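Local atomic coordinates of putative ATPase, AAA family (Prochlorococcus marinus subsp. pastoris str. CCMP1986, PDB entry 3CTD), a protein that probably acts as a DNA-dependent ATPase in the cellular response to stalled DNA replication, the present chain being its C-terminal part. Residues 91-96 against 113-118. The protein carries 1 engineered substitution. Numbering follows the deposited sequence.
Sequences IVVVQS and LSQASL
V94 meets A116 where helix 90-104 passes helix 110-121. Both methyls of V94 face CB of A116, with CG2 slightly nearer at 4.3 Å. The CB of A116 points toward the other helix, and that CB is the whole side chain of A116. The backbones therefore come close, with 5.1 Å between CA of V94 and CA of A116. V94 also packs on L76 of helix 68-83.

V93 and Q115 make the second touch. The CB of V93 faces helix 110-121, and its CG1 methyl lies 4.4 Å from NE2 of Q115. In Q115, CG is anti to the backbone N (chi1 171°), and the next torsion is roughly extended but off-staggered (chi2 146°). Together they bring NE2 to V93. Both touches are at long van der Waals distance. V93 also packs on P88 of the second subunit.

Behind A116, S117 turns back into its own helix. Its OG gives a 2.7 Å hydrogen bond to O of L113, from above the carbonyl plane. That oxygen also accepts the helical bond from S117 N.

The arrangement is a buried helical hairpin with an alanine at the close approach, within the helical, strand-free MgsA-type C-terminal region of this RarA-family protein.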
loop_
_atom_site.group_PDB
_atom_site.type_symbol
_atom_site.label_atom_id
_atom_site.label_comp_id
_atom_site.label_asym_id
_atom_site.label_seq_id
_atom_site.Cartn_x
_atom_site.Cartn_y
_atom_site.Cartn_z
ATOM N N ILE B 91 -6.399 0.420 6.680
ATOM C CA ILE B 91 -7.094 1.385 5.829
ATOM C C ILE B 91 -6.600 1.267 4.388
ATOM O O ILE B 91 -7.379 1.428 3.483
ATOM C CB ILE B 91 -7.055 2.862 6.358
ATOM C CG1 ILE B 91 -7.965 3.766 5.548
ATOM C CG2 ILE B 91 -5.658 3.455 6.318
ATOM C CD1 ILE B 91 -9.378 3.676 5.980
ATOM N N VAL B 92 -5.324 0.945 4.180
ATOM C CA VAL B 92 -4.824 0.784 2.820
ATOM C C VAL B 92 -5.457 -0.440 2.165
ATOM O O VAL B 92 -5.836 -0.384 1.017
ATOM C CB VAL B 92 -3.275 0.632 2.795
ATOM C CG1 VAL B 92 -2.753 0.382 1.345
ATOM C CG2 VAL B 92 -2.571 1.836 3.491
ATOM N N VAL B 93 -5.581 -1.546 2.898
ATOM C CA VAL B 93 -6.085 -2.784 2.313
ATOM C C VAL B 93 -7.571 -2.619 1.944
ATOM O O VAL B 93 -8.009 -2.987 0.842
ATOM C CB VAL B 93 -5.885 -3.998 3.293
ATOM C CG1 VAL B 93 -6.705 -5.253 2.862
ATOM C CG2 VAL B 93 -4.388 -4.333 3.468
ATOM N N VAL B 94 -8.353 -2.103 2.875
ATOM C CA VAL B 94 -9.775 -1.924 2.648
ATOM C C VAL B 94 -10.034 -0.936 1.514
ATOM O O VAL B 94 -10.948 -1.134 0.738
ATOM C CB VAL B 94 -10.469 -1.357 3.894
ATOM C CG1 VAL B 94 -11.849 -0.944 3.529
ATOM C CG2 VAL B 94 -10.459 -2.383 5.011
ATOM N N GLN B 95 -9.229 0.131 1.431
ATOM C CA GLN B 95 -9.398 1.118 0.380
ATOM C C GLN B 95 -9.138 0.470 -0.963
ATOM O O GLN B 95 -9.821 0.705 -1.948
ATOM C CB GLN B 95 -8.494 2.339 0.589
ATOM C CG GLN B 95 -8.482 3.286 -0.598
ATOM C CD GLN B 95 -9.848 3.868 -0.850
ATOM O OE1 GLN B 95 -10.545 4.316 0.094
ATOM N NE2 GLN B 95 -10.264 3.878 -2.123
ATOM N N SER B 96 -8.161 -0.396 -0.973
ATOM C CA SER B 96 -7.820 -1.127 -2.157
ATOM C C SER B 96 -8.870 -2.203 -2.562
ATOM O O SER B 96 -9.083 -2.437 -3.740
ATOM C CB SER B 96 -6.449 -1.754 -1.888
ATOM O OG SER B 96 -6.057 -2.600 -2.923
ATOM N N LEU B 113 -15.536 -7.449 -0.923
ATOM C CA LEU B 113 -16.288 -7.141 0.302
ATOM C C LEU B 113 -15.875 -8.110 1.397
ATOM O O LEU B 113 -15.525 -7.729 2.535
ATOM C CB LEU B 113 -17.795 -7.196 0.045
ATOM C CG LEU B 113 -18.412 -5.989 -0.712
ATOM C CD1 LEU B 113 -19.826 -6.271 -1.351
ATOM C CD2 LEU B 113 -18.433 -4.683 0.124
ATOM N N SER B 114 -15.886 -9.381 1.033
ATOM C CA SER B 114 -15.466 -10.431 1.923
ATOM C C SER B 114 -14.015 -10.300 2.421
ATOM O O SER B 114 -13.805 -10.340 3.634
ATOM C CB SER B 114 -15.728 -11.767 1.260
ATOM O OG SER B 114 -15.150 -12.754 2.031
ATOM N N GLN B 115 -13.021 -10.122 1.536
ATOM C CA GLN B 115 -11.630 -9.866 2.004
ATOM C C GLN B 115 -11.525 -8.709 3.015
ATOM O O GLN B 115 -10.883 -8.823 4.076
ATOM C CB GLN B 115 -10.696 -9.555 0.845
ATOM C CG GLN B 115 -9.335 -9.068 1.286
ATOM C CD GLN B 115 -8.205 -9.516 0.356
ATOM O OE1 GLN B 115 -8.425 -10.335 -0.519
ATOM N NE2 GLN B 115 -7.004 -8.948 0.519
ATOM N N ALA B 116 -12.109 -7.567 2.641
ATOM C CA ALA B 116 -12.067 -6.392 3.477
ATOM C C ALA B 116 -12.706 -6.672 4.854
ATOM O O ALA B 116 -12.144 -6.342 5.915
ATOM C CB ALA B 116 -12.760 -5.238 2.774
ATOM N N SER B 117 -13.885 -7.275 4.829
ATOM C CA SER B 117 -14.595 -7.605 6.051
ATOM C C SER B 117 -13.802 -8.562 6.924
ATOM O O SER B 117 -13.551 -8.270 8.108
ATOM C CB SER B 117 -15.987 -8.148 5.716
ATOM O OG SER B 117 -16.626 -7.157 4.896
ATOM N N LEU B 118 -13.421 -9.700 6.364
ATOM C CA LEU B 118 -12.642 -10.707 7.116
ATOM C C LEU B 118 -11.371 -10.141 7.689
ATOM O O LEU B 118 -10.977 -10.451 8.806
ATOM C CB LEU B 118 -12.312 -11.905 6.219
ATOM C CG LEU B 118 -13.527 -12.811 5.955
ATOM C CD1 LEU B 118 -13.207 -13.729 4.788
ATOM C CD2 LEU B 118 -13.964 -13.602 7.232
#